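Local coordinates for protein sugar phosphate isomerase/epimerase (Parabacteroides distasonis, PDB 3OBE) that probably works as a sugar or sugar-phosphate isomerase or epimerase, built on a xylose isomerase-like TIM barrel, at residues E231-Y236 against Y267-L272; L203-T208 against V213-D218; G167-S172 against L242-D247. All blocks are in the same frame, centred on the assembly; numbering follows the deposited sequence.

Interaction 1 of 3, residues E231-Y236 against Y267-L272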
loop_
_atom_site.group_PDB
_atom_site.type_symbol
_atom_site.label_atom_id
_atom_site.label_comp_id
_atom_site.label_asym_id
_atom_site.label_seq_id
_atom_site.Cartn_x
_atom_site.Cartn_y
_atom_site.Cartn_z
ATOM N N GLU A 231 -0.956 -1.544 18.317
ATOM C CA GLU A 231 0.279 -1.587 19.092
ATOM C C GLU A 231 1.474 -1.178 18.221
ATOM O O GLU A 231 2.347 -0.424 18.675
ATOM C CB GLU A 231 0.510 -2.966 19.702
ATOM C CG GLU A 231 1.588 -2.950 20.745
ATOM C CD GLU A 231 1.795 -4.320 21.414
ATOM O OE1 GLU A 231 1.092 -5.289 21.041
ATOM O OE2 GLU A 231 2.688 -4.421 22.284
ATOM N N TRP A 232 1.528 -1.700 17.004
ATOM C CA TRP A 232 2.579 -1.310 16.064
ATOM C C TRP A 232 2.546 0.198 15.755
ATOM O O TRP A 232 3.586 0.851 15.777
ATOM C CB TRP A 232 2.552 -2.167 14.814
ATOM C CG TRP A 232 3.063 -3.512 15.094
ATOM C CD1 TRP A 232 2.370 -4.561 15.628
ATOM C CD2 TRP A 232 4.411 -3.973 14.913
ATOM N NE1 TRP A 232 3.187 -5.649 15.769
ATOM C CE2 TRP A 232 4.451 -5.312 15.347
ATOM C CE3 TRP A 232 5.604 -3.370 14.451
ATOM C CZ2 TRP A 232 5.626 -6.076 15.299
ATOM C CZ3 TRP A 232 6.782 -4.128 14.432
ATOM C CH2 TRP A 232 6.773 -5.452 14.829
HETATM N N MSE A 233 1.349 0.719 15.493
HETATM C CA MSE A 233 1.143 2.146 15.226
HETATM C C MSE A 233 1.584 3.008 16.408
HETATM O O MSE A 233 2.269 4.025 16.238
HETATM C CB MSE A 233 -0.329 2.388 14.834
HETATM C CG MSE A 233 -0.738 1.697 13.518
HETATM SE SE MSE A 233 -2.680 1.494 13.319
HETATM C CE MSE A 233 -3.241 3.323 12.937
ATOM N N GLU A 234 1.249 2.577 17.626
ATOM C CA GLU A 234 1.642 3.274 18.828
ATOM C C GLU A 234 3.158 3.252 19.047
ATOM O O GLU A 234 3.727 4.213 19.559
ATOM C CB GLU A 234 0.925 2.650 20.042
ATOM C CG GLU A 234 1.220 3.295 21.310
ATOM C CD GLU A 234 0.762 4.803 21.364
ATOM O OE1 GLU A 234 -0.137 5.294 20.579
ATOM O OE2 GLU A 234 1.343 5.477 22.215
ATOM N N ASN A 235 3.826 2.178 18.632
ATOM C CA ASN A 235 5.251 2.088 18.891
ATOM C C ASN A 235 6.116 2.783 17.843
ATOM O O ASN A 235 7.265 3.106 18.125
ATOM C CB ASN A 235 5.662 0.637 19.034
ATOM C CG ASN A 235 5.199 0.041 20.345
ATOM O OD1 ASN A 235 4.795 0.765 21.275
ATOM N ND2 ASN A 235 5.281 -1.282 20.444
ATOM N N TYR A 236 5.569 2.996 16.654
ATOM C CA TYR A 236 6.311 3.596 15.524
ATOM C C TYR A 236 5.436 4.636 14.840
ATOM O O TYR A 236 5.144 4.566 13.646
ATOM C CB TYR A 236 6.759 2.516 14.524
ATOM C CG TYR A 236 7.564 1.425 15.146
ATOM C CD1 TYR A 236 8.914 1.546 15.261
ATOM C CD2 TYR A 236 6.952 0.277 15.643
ATOM C CE1 TYR A 236 9.654 0.544 15.844
ATOM C CE2 TYR A 236 7.707 -0.763 16.235
ATOM C CZ TYR A 236 9.049 -0.598 16.341
ATOM O OH TYR A 236 9.838 -1.627 16.925
ATOM N N TYR A 267 -5.490 8.478 13.153
ATOM C CA TYR A 267 -5.564 9.940 13.232
ATOM C C TYR A 267 -4.676 10.518 14.301
ATOM O O TYR A 267 -4.169 11.637 14.125
ATOM C CB TYR A 267 -6.993 10.445 13.334
ATOM C CG TYR A 267 -7.788 9.953 12.154
ATOM C CD1 TYR A 267 -7.343 10.189 10.859
ATOM C CD2 TYR A 267 -8.995 9.263 12.331
ATOM C CE1 TYR A 267 -8.092 9.752 9.768
ATOM C CE2 TYR A 267 -9.711 8.823 11.283
ATOM C CZ TYR A 267 -9.266 9.050 9.999
ATOM O OH TYR A 267 -10.004 8.601 8.914
ATOM N N GLU A 268 -4.502 9.795 15.405
ATOM C CA GLU A 268 -3.558 10.199 16.432
ATOM C C GLU A 268 -2.152 10.291 15.913
ATOM O O GLU A 268 -1.459 11.254 16.215
ATOM C CB GLU A 268 -3.581 9.268 17.652
ATOM C CG GLU A 268 -4.787 9.368 18.547
ATOM C CD GLU A 268 -4.742 8.303 19.665
ATOM O OE1 GLU A 268 -3.635 7.880 20.080
ATOM O OE2 GLU A 268 -5.823 7.873 20.113
ATOM N N ILE A 269 -1.710 9.291 15.151
ATOM C CA ILE A 269 -0.341 9.258 14.672
ATOM C C ILE A 269 -0.157 10.075 13.407
ATOM O O ILE A 269 0.956 10.347 13.059
ATOM C CB ILE A 269 0.225 7.832 14.514
ATOM C CG1 ILE A 269 -0.367 7.063 13.331
ATOM C CG2 ILE A 269 -0.072 7.025 15.817
ATOM C CD1 ILE A 269 0.396 5.776 13.018
ATOM N N GLY A 270 -1.246 10.480 12.765
ATOM C CA GLY A 270 -1.166 11.364 11.613
ATOM C C GLY A 270 -0.955 10.702 10.278
ATOM O O GLY A 270 -0.202 11.209 9.455
ATOM N N ILE A 271 -1.622 9.586 10.022
ATOM C CA ILE A 271 -1.436 8.904 8.729
ATOM C C ILE A 271 -1.805 9.858 7.601
ATOM O O ILE A 271 -2.672 10.726 7.774
ATOM C CB ILE A 271 -2.263 7.580 8.592
ATOM C CG1 ILE A 271 -3.768 7.880 8.594
ATOM C CG2 ILE A 271 -1.854 6.553 9.680
ATOM C CD1 ILE A 271 -4.637 6.763 7.933
ATOM N N LEU A 272 -1.154 9.691 6.460
ATOM C CA LEU A 272 -1.420 10.497 5.288
ATOM C C LEU A 272 -2.628 10.027 4.462
ATOM O O LEU A 272 -3.297 10.823 3.763
ATOM C CB LEU A 272 -0.190 10.531 4.400
ATOM C CG LEU A 272 1.056 11.136 5.069
ATOM C CD1 LEU A 272 2.268 11.035 4.112
ATOM C CD2 LEU A 272 0.864 12.579 5.617
HETATM O O HOH W 1 -0.767 8.217 19.931
#
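Met-233 and Ile-269 lie at the closest approach of two helix ends, their CA atoms 7.3 Å apart, with the backbone leaving helical geometry at Tyr-236 in one segment and at Gly-270 in the other. No hydrogen bond joins the segments directly. Ile-269 carries the apolar part. Its CD1 methyl rests 3.9 Å from CB of Met-233, a selenomethionine, so it meets the root of that side chain. The other branch, CG2, comes 3.8 Å from the backbone O of Met-233. The chi1 torsion of 72° puts CG1 between the backbone N and carbonyl carbon of Ile-269, a crowded position that sends both branches across to the neighbouring helix. Met-233 also leans on Lys-265 and Ala-266, while Ile-269 touches Pro-237.

At the exposed side of the contact two carboxylates come near each other. Glu-234 extends first (chi1 -179°), then bends at chi2 (62°), which brings its carboxylate round until OE1 is 4.4 Å from OE1 of Glu-268. A water molecule sits between them and donates a hydrogen bond to each, at 3.1 Å from Glu-234 OE1 and 2.9 Å from Glu-268 OE1. Lys-265 makes a salt bridge with both of these oxygens. The two helices are successive outer helices of the barrel, one before and one after strand 240-245. Their junction is therefore apolar inside and polar at the surface, where the lysine and the donating water probably offset the repulsion expected between two negative groups.

Interaction 2 of 3, residues L203-T208 against V213-D218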
loop_
_atom_site.group_PDB
_atom_site.type_symbol
_atom_site.label_atom_id
_atom_site.label_comp_id
_atom_site.label_asym_id
_atom_site.label_seq_id
_atom_site.Cartn_x
_atom_site.Cartn_y
_atom_site.Cartn_z
ATOM N N LEU A 203 12.958 -5.061 12.525
ATOM C CA LEU A 203 14.247 -4.860 11.959
ATOM C C LEU A 203 14.218 -3.838 10.803
ATOM O O LEU A 203 15.120 -3.004 10.700
ATOM C CB LEU A 203 14.856 -6.184 11.498
ATOM C CG LEU A 203 15.217 -7.128 12.627
ATOM C CD1 LEU A 203 15.441 -8.547 11.999
ATOM C CD2 LEU A 203 16.441 -6.585 13.413
ATOM N N PHE A 204 13.208 -3.910 9.949
ATOM C CA PHE A 204 13.087 -2.953 8.857
ATOM C C PHE A 204 12.859 -1.547 9.406
ATOM O O PHE A 204 13.505 -0.589 8.963
ATOM C CB PHE A 204 11.938 -3.274 7.900
ATOM C CG PHE A 204 12.121 -4.462 7.022
ATOM C CD1 PHE A 204 13.335 -5.094 6.815
ATOM C CD2 PHE A 204 11.024 -4.972 6.388
ATOM C CE1 PHE A 204 13.432 -6.190 5.952
ATOM C CE2 PHE A 204 11.115 -6.030 5.544
ATOM C CZ PHE A 204 12.306 -6.667 5.326
ATOM N N LEU A 205 11.995 -1.413 10.387
ATOM C CA LEU A 205 11.809 -0.114 11.044
ATOM C C LEU A 205 13.081 0.465 11.624
ATOM O O LEU A 205 13.411 1.654 11.416
ATOM C CB LEU A 205 10.718 -0.238 12.116
ATOM C CG LEU A 205 9.304 -0.412 11.539
ATOM C CD1 LEU A 205 8.386 -1.178 12.509
ATOM C CD2 LEU A 205 8.639 0.938 11.212
ATOM N N LYS A 206 13.764 -0.351 12.398
ATOM C CA LYS A 206 14.953 0.119 13.121
ATOM C C LYS A 206 16.138 0.379 12.238
ATOM O O LYS A 206 17.026 1.179 12.601
ATOM C CB LYS A 206 15.329 -0.818 14.244
ATOM C CG LYS A 206 14.148 -1.020 15.187
ATOM C CD LYS A 206 14.293 -0.507 16.537
ATOM C CE LYS A 206 13.401 -1.295 17.480
ATOM N NZ LYS A 206 13.452 -0.764 18.849
ATOM N N ASN A 207 16.169 -0.237 11.058
ATOM C CA ASN A 207 17.310 -0.090 10.163
ATOM C C ASN A 207 17.048 0.783 8.930
ATOM O O ASN A 207 17.898 0.873 8.059
ATOM C CB ASN A 207 17.830 -1.478 9.752
ATOM C CG ASN A 207 18.527 -2.161 10.912
ATOM O OD1 ASN A 207 19.620 -1.760 11.292
ATOM N ND2 ASN A 207 17.869 -3.142 11.523
ATOM N N THR A 208 15.894 1.451 8.899
ATOM C CA THR A 208 15.582 2.426 7.837
ATOM C C THR A 208 15.419 3.817 8.432
ATOM O O THR A 208 15.069 3.974 9.588
ATOM C CB THR A 208 14.328 2.069 7.017
ATOM O OG1 THR A 208 13.196 1.874 7.863
ATOM C CG2 THR A 208 14.559 0.778 6.236
ATOM N N VAL A 213 12.278 6.319 4.279
ATOM C CA VAL A 213 11.417 5.172 4.208
ATOM C C VAL A 213 10.248 5.303 5.163
ATOM O O VAL A 213 10.444 5.577 6.351
ATOM C CB VAL A 213 12.208 3.888 4.553
ATOM C CG1 VAL A 213 11.271 2.642 4.707
ATOM C CG2 VAL A 213 13.281 3.642 3.496
HETATM N N MSE A 214 9.035 5.068 4.633
HETATM C CA MSE A 214 7.870 4.901 5.501
HETATM C C MSE A 214 7.249 3.528 5.229
HETATM O O MSE A 214 7.756 2.739 4.401
HETATM C CB MSE A 214 6.883 6.056 5.296
HETATM C CG MSE A 214 6.381 6.254 3.861
HETATM SE SE MSE A 214 4.895 5.074 3.412
HETATM C CE MSE A 214 4.641 5.766 1.604
ATOM N N PHE A 215 6.198 3.204 5.985
ATOM C CA PHE A 215 5.582 1.907 5.981
ATOM C C PHE A 215 4.093 2.062 5.700
ATOM O O PHE A 215 3.420 2.973 6.254
ATOM C CB PHE A 215 5.879 1.121 7.278
ATOM C CG PHE A 215 7.354 0.703 7.380
ATOM C CD1 PHE A 215 8.309 1.620 7.799
ATOM C CD2 PHE A 215 7.791 -0.534 6.927
ATOM C CE1 PHE A 215 9.632 1.287 7.803
ATOM C CE2 PHE A 215 9.150 -0.866 6.966
ATOM C CZ PHE A 215 10.053 0.038 7.377
ATOM N N GLU A 216 3.612 1.162 4.855
ATOM C CA GLU A 216 2.169 1.024 4.561
ATOM C C GLU A 216 1.720 -0.162 5.356
ATOM O O GLU A 216 1.908 -1.319 4.951
ATOM C CB GLU A 216 1.950 0.853 3.062
ATOM C CG GLU A 216 0.479 0.671 2.592
ATOM C CD GLU A 216 0.372 0.704 1.125
ATOM O OE1 GLU A 216 0.847 -0.247 0.509
ATOM O OE2 GLU A 216 -0.295 1.628 0.577
ATOM N N LEU A 217 1.149 0.112 6.512
ATOM C CA LEU A 217 0.802 -0.936 7.458
ATOM C C LEU A 217 -0.439 -1.653 6.989
ATOM O O LEU A 217 -1.491 -1.052 6.871
ATOM C CB LEU A 217 0.570 -0.397 8.850
ATOM C CG LEU A 217 0.198 -1.441 9.893
ATOM C CD1 LEU A 217 1.268 -2.587 9.951
ATOM C CD2 LEU A 217 -0.078 -0.802 11.204
ATOM N N ASP A 218 -0.266 -2.935 6.718
ATOM C CA ASP A 218 -1.433 -3.809 6.422
ATOM C C ASP A 218 -2.035 -4.305 7.719
ATOM O O ASP A 218 -1.484 -5.174 8.379
ATOM C CB ASP A 218 -1.142 -4.965 5.500
ATOM C CG ASP A 218 -2.427 -5.437 4.842
ATOM O OD1 ASP A 218 -3.293 -5.918 5.633
ATOM O OD2 ASP A 218 -2.593 -5.259 3.601
#
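Leu-205 lays its CD2 methyl over one face of the Phe-215 ring in a CH-pi contact, 3.9 Å from the ring centroid and 29° off the normal. That methyl is nearest CD1, so it sits toward one side of the ring. A further apolar contact comes from Phe-204 CB, which approaches Phe-215 CE2 obliquely at 3.8 Å. Beside the ring, Thr-208 CB packs 3.7 Å from Val-213 CB, the two side chains crossing at about a right angle.

Polar atoms serve the helix end. Thr-208 OG1, lying in the ring plane at the edge of Phe-215, donates to Phe-204 O at 2.7 Å, and Arg-239 NH2 bonds the same hydroxyl from outside the segments. Leu-203 O is gripped twice by one residue: Asn-207 N at 3.0 Å and Asn-207 ND2 at 2.9 Å reach it from opposite faces of its carbonyl plane.

The contact is the return from helix 200-207 into strand 213-218 in a beta-alpha-beta unit of the barrel. Phe-204 continues edge-to-face onto Tyr-168 of strand 165-169 and Phe-152 of helix 142-160, while Phe-215 also touches Phe-240 of strand 240-245.

Interaction 3 of 3, residues G167-S172 against L242-D247. With PO4 (phosphate ion), chain C.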
loop_
_atom_site.group_PDB
_atom_site.type_symbol
_atom_site.label_atom_id
_atom_site.label_comp_id
_atom_site.label_asym_id
_atom_site.label_seq_id
_atom_site.Cartn_x
_atom_site.Cartn_y
_atom_site.Cartn_z
ATOM N N GLY A 167 7.775 3.682 0.385
ATOM C CA GLY A 167 7.258 2.904 1.493
ATOM C C GLY A 167 7.299 1.397 1.251
ATOM O O GLY A 167 7.491 0.958 0.125
ATOM N N TYR A 168 7.050 0.662 2.325
ATOM C CA TYR A 168 7.079 -0.800 2.350
ATOM C C TYR A 168 5.766 -1.333 2.923
ATOM O O TYR A 168 5.344 -0.917 4.004
ATOM C CB TYR A 168 8.254 -1.331 3.168
ATOM C CG TYR A 168 8.318 -2.818 3.156
ATOM C CD1 TYR A 168 8.756 -3.471 2.030
ATOM C CD2 TYR A 168 7.793 -3.589 4.214
ATOM C CE1 TYR A 168 8.771 -4.818 1.971
ATOM C CE2 TYR A 168 7.786 -4.942 4.147
ATOM C CZ TYR A 168 8.302 -5.556 3.028
ATOM O OH TYR A 168 8.363 -6.936 2.930
ATOM N N HIS A 169 5.133 -2.240 2.184
ATOM C CA HIS A 169 3.838 -2.834 2.539
ATOM C C HIS A 169 4.045 -4.258 2.977
ATOM O O HIS A 169 4.585 -5.088 2.213
ATOM C CB HIS A 169 2.899 -2.773 1.341
ATOM C CG HIS A 169 1.616 -3.499 1.541
ATOM N ND1 HIS A 169 1.138 -4.386 0.614
ATOM C CD2 HIS A 169 0.688 -3.440 2.532
ATOM C CE1 HIS A 169 -0.018 -4.883 1.038
ATOM N NE2 HIS A 169 -0.317 -4.334 2.206
ATOM N N ASN A 170 3.670 -4.537 4.215
ATOM C CA ASN A 170 3.803 -5.830 4.813
ATOM C C ASN A 170 2.629 -6.771 4.482
ATOM O O ASN A 170 1.518 -6.332 4.171
ATOM C CB ASN A 170 3.851 -5.772 6.366
ATOM C CG ASN A 170 2.601 -5.208 6.949
ATOM O OD1 ASN A 170 2.384 -3.998 6.894
ATOM N ND2 ASN A 170 1.754 -6.061 7.507
ATOM N N HIS A 171 2.867 -8.078 4.648
ATOM C CA HIS A 171 1.782 -9.056 4.801
ATOM C C HIS A 171 1.991 -9.672 6.189
ATOM O O HIS A 171 2.141 -8.907 7.127
ATOM C CB HIS A 171 1.787 -10.026 3.648
ATOM C CG HIS A 171 1.504 -9.333 2.343
ATOM N ND1 HIS A 171 2.432 -8.508 1.736
ATOM C CD2 HIS A 171 0.371 -9.252 1.601
ATOM C CE1 HIS A 171 1.879 -7.986 0.642
ATOM N NE2 HIS A 171 0.630 -8.407 0.548
ATOM N N SER A 172 2.014 -10.992 6.338
ATOM C CA SER A 172 2.107 -11.584 7.689
ATOM C C SER A 172 3.507 -12.050 8.033
ATOM O O SER A 172 3.838 -12.144 9.217
ATOM C CB SER A 172 1.121 -12.729 7.873
ATOM O OG SER A 172 -0.204 -12.298 7.678
ATOM N N LEU A 242 0.945 5.303 5.748
ATOM C CA LEU A 242 -0.222 4.790 5.030
ATOM C C LEU A 242 -0.723 3.540 5.742
ATOM O O LEU A 242 0.036 2.800 6.402
ATOM C CB LEU A 242 0.129 4.430 3.578
ATOM C CG LEU A 242 0.651 5.498 2.648
ATOM C CD1 LEU A 242 1.139 4.860 1.336
ATOM C CD2 LEU A 242 -0.401 6.575 2.414
ATOM N N LEU A 243 -2.012 3.241 5.568
ATOM C CA LEU A 243 -2.519 1.928 5.870
ATOM C C LEU A 243 -3.038 1.277 4.603
ATOM O O LEU A 243 -3.539 1.970 3.690
ATOM C CB LEU A 243 -3.690 1.966 6.845
ATOM C CG LEU A 243 -3.479 2.694 8.190
ATOM C CD1 LEU A 243 -4.774 2.753 9.059
ATOM C CD2 LEU A 243 -2.287 2.081 8.949
ATOM N N HIS A 244 -3.003 -0.053 4.610
ATOM C CA HIS A 244 -3.955 -0.831 3.832
ATOM C C HIS A 244 -5.090 -1.244 4.748
ATOM O O HIS A 244 -4.849 -1.767 5.858
ATOM C CB HIS A 244 -3.332 -2.055 3.202
ATOM C CG HIS A 244 -2.996 -1.849 1.767
ATOM N ND1 HIS A 244 -3.063 -2.847 0.822
ATOM C CD2 HIS A 244 -2.553 -0.744 1.117
ATOM C CE1 HIS A 244 -2.696 -2.373 -0.354
ATOM N NE2 HIS A 244 -2.356 -1.102 -0.207
ATOM N N ILE A 245 -6.311 -0.970 4.293
ATOM C CA ILE A 245 -7.524 -1.343 4.994
ATOM C C ILE A 245 -8.096 -2.551 4.267
ATOM O O ILE A 245 -8.515 -2.465 3.092
ATOM C CB ILE A 245 -8.538 -0.159 5.077
ATOM C CG1 ILE A 245 -7.953 0.970 5.952
ATOM C CG2 ILE A 245 -9.934 -0.623 5.561
ATOM C CD1 ILE A 245 -7.783 0.567 7.472
ATOM N N LYS A 246 -8.036 -3.682 4.967
ATOM C CA LYS A 246 -8.378 -4.983 4.451
ATOM C C LYS A 246 -9.080 -5.771 5.553
ATOM O O LYS A 246 -8.845 -5.543 6.747
ATOM C CB LYS A 246 -7.130 -5.732 3.948
ATOM C CG LYS A 246 -7.523 -7.097 3.301
ATOM C CD LYS A 246 -6.390 -7.825 2.730
ATOM C CE LYS A 246 -6.854 -9.119 2.111
ATOM N NZ LYS A 246 -7.765 -9.938 2.987
ATOM N N ASP A 247 -9.987 -6.646 5.152
ATOM C CA ASP A 247 -10.738 -7.493 6.075
ATOM C C ASP A 247 -10.838 -8.856 5.395
ATOM O O ASP A 247 -10.146 -9.095 4.411
ATOM C CB ASP A 247 -12.095 -6.838 6.332
ATOM C CG ASP A 247 -12.743 -7.248 7.638
ATOM O OD1 ASP A 247 -12.512 -8.390 8.092
ATOM O OD2 ASP A 247 -13.570 -6.421 8.184
HETATM P P PO4 C . -1.043 -6.870 -2.338
HETATM O O1 PO4 C . -2.074 -7.356 -3.365
HETATM O O2 PO4 C . -1.310 -7.624 -1.074
HETATM O O3 PO4 C . -1.402 -5.364 -2.157
HETATM O O4 PO4 C . 0.357 -6.950 -2.842
#
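His-169 and His-244 bring their imidazoles together inside the TIM barrel, from two strands that lie on either side of strand 213-218. Their CA atoms are 8.1 Å apart, and the side chains bridge the gap. In His-169, CG stands anti to the backbone N (chi1 173°), which carries the ring across toward strand 240-245. His-244 has a less usual chi1 of -100°, well away from a staggered position, and with this turn its ring meets that of His-169 at an angle. The planes are inclined at 42°, so the pair is neither a stack nor edge-to-face. CD2 of His-169 lies over one face of the His-244 ring, offset toward its rim, and CE1 of His-244 lies over a face of His-169. The closest atoms, His-169 NE2 and His-244 ND1, are 3.4 Å apart, but the angle is too poor for a hydrogen bond. Each ring is held from elsewhere: His-169 NE2 bonds Asp-218 OD2, and His-244 NE2 bonds Glu-54 OE1.

Acidic and histidine residues at this end of the strands form the metal and substrate site in many relatives, so a similar role here is plausible. A phosphate ion, probably from the crystallisation liquor, sits beside the pair. Its O3 merely lies near two ring carbons, 3.5 Å from His-169 CE1 and 3.7 Å from His-244 CE1. Nearby, Lys-246 runs fully extended until its last torsion, and its NZ reaches Asp-247 O at 2.9 Å while also forming a salt bridge with Glu-279. Asn-170 ND2 donates to a lone pair of His-171 O, 2.9 Å away in the carbonyl plane. His-171 directs NE2 at phosphate O2, 2.6 Å away at the ring edge, in a nearly straight N-H...O2 hydrogen bond.

Overall arrangement
The three contacts run from the outer helices to the middle of one barrel, their centres 11 to 13 Å apart. Interaction 2 ties a helix to strand 213-218, and that strand passes between the two strands of interaction 3: its Asp-218 OD2 lies 2.8 Å from His-169 NE2, the bond that helps fix the histidine ring beside the phosphate. Interaction 1 joins the next helices round the outside. It meets interaction 2 most closely where Met-233 CG packs 3.5 Å from Leu-217 CD2, and interaction 3 where Ile-271 CD1 lies 4.2 Å from Leu-243 CD1. Only interaction 3 includes the phosphate, in what is probably the active-site region.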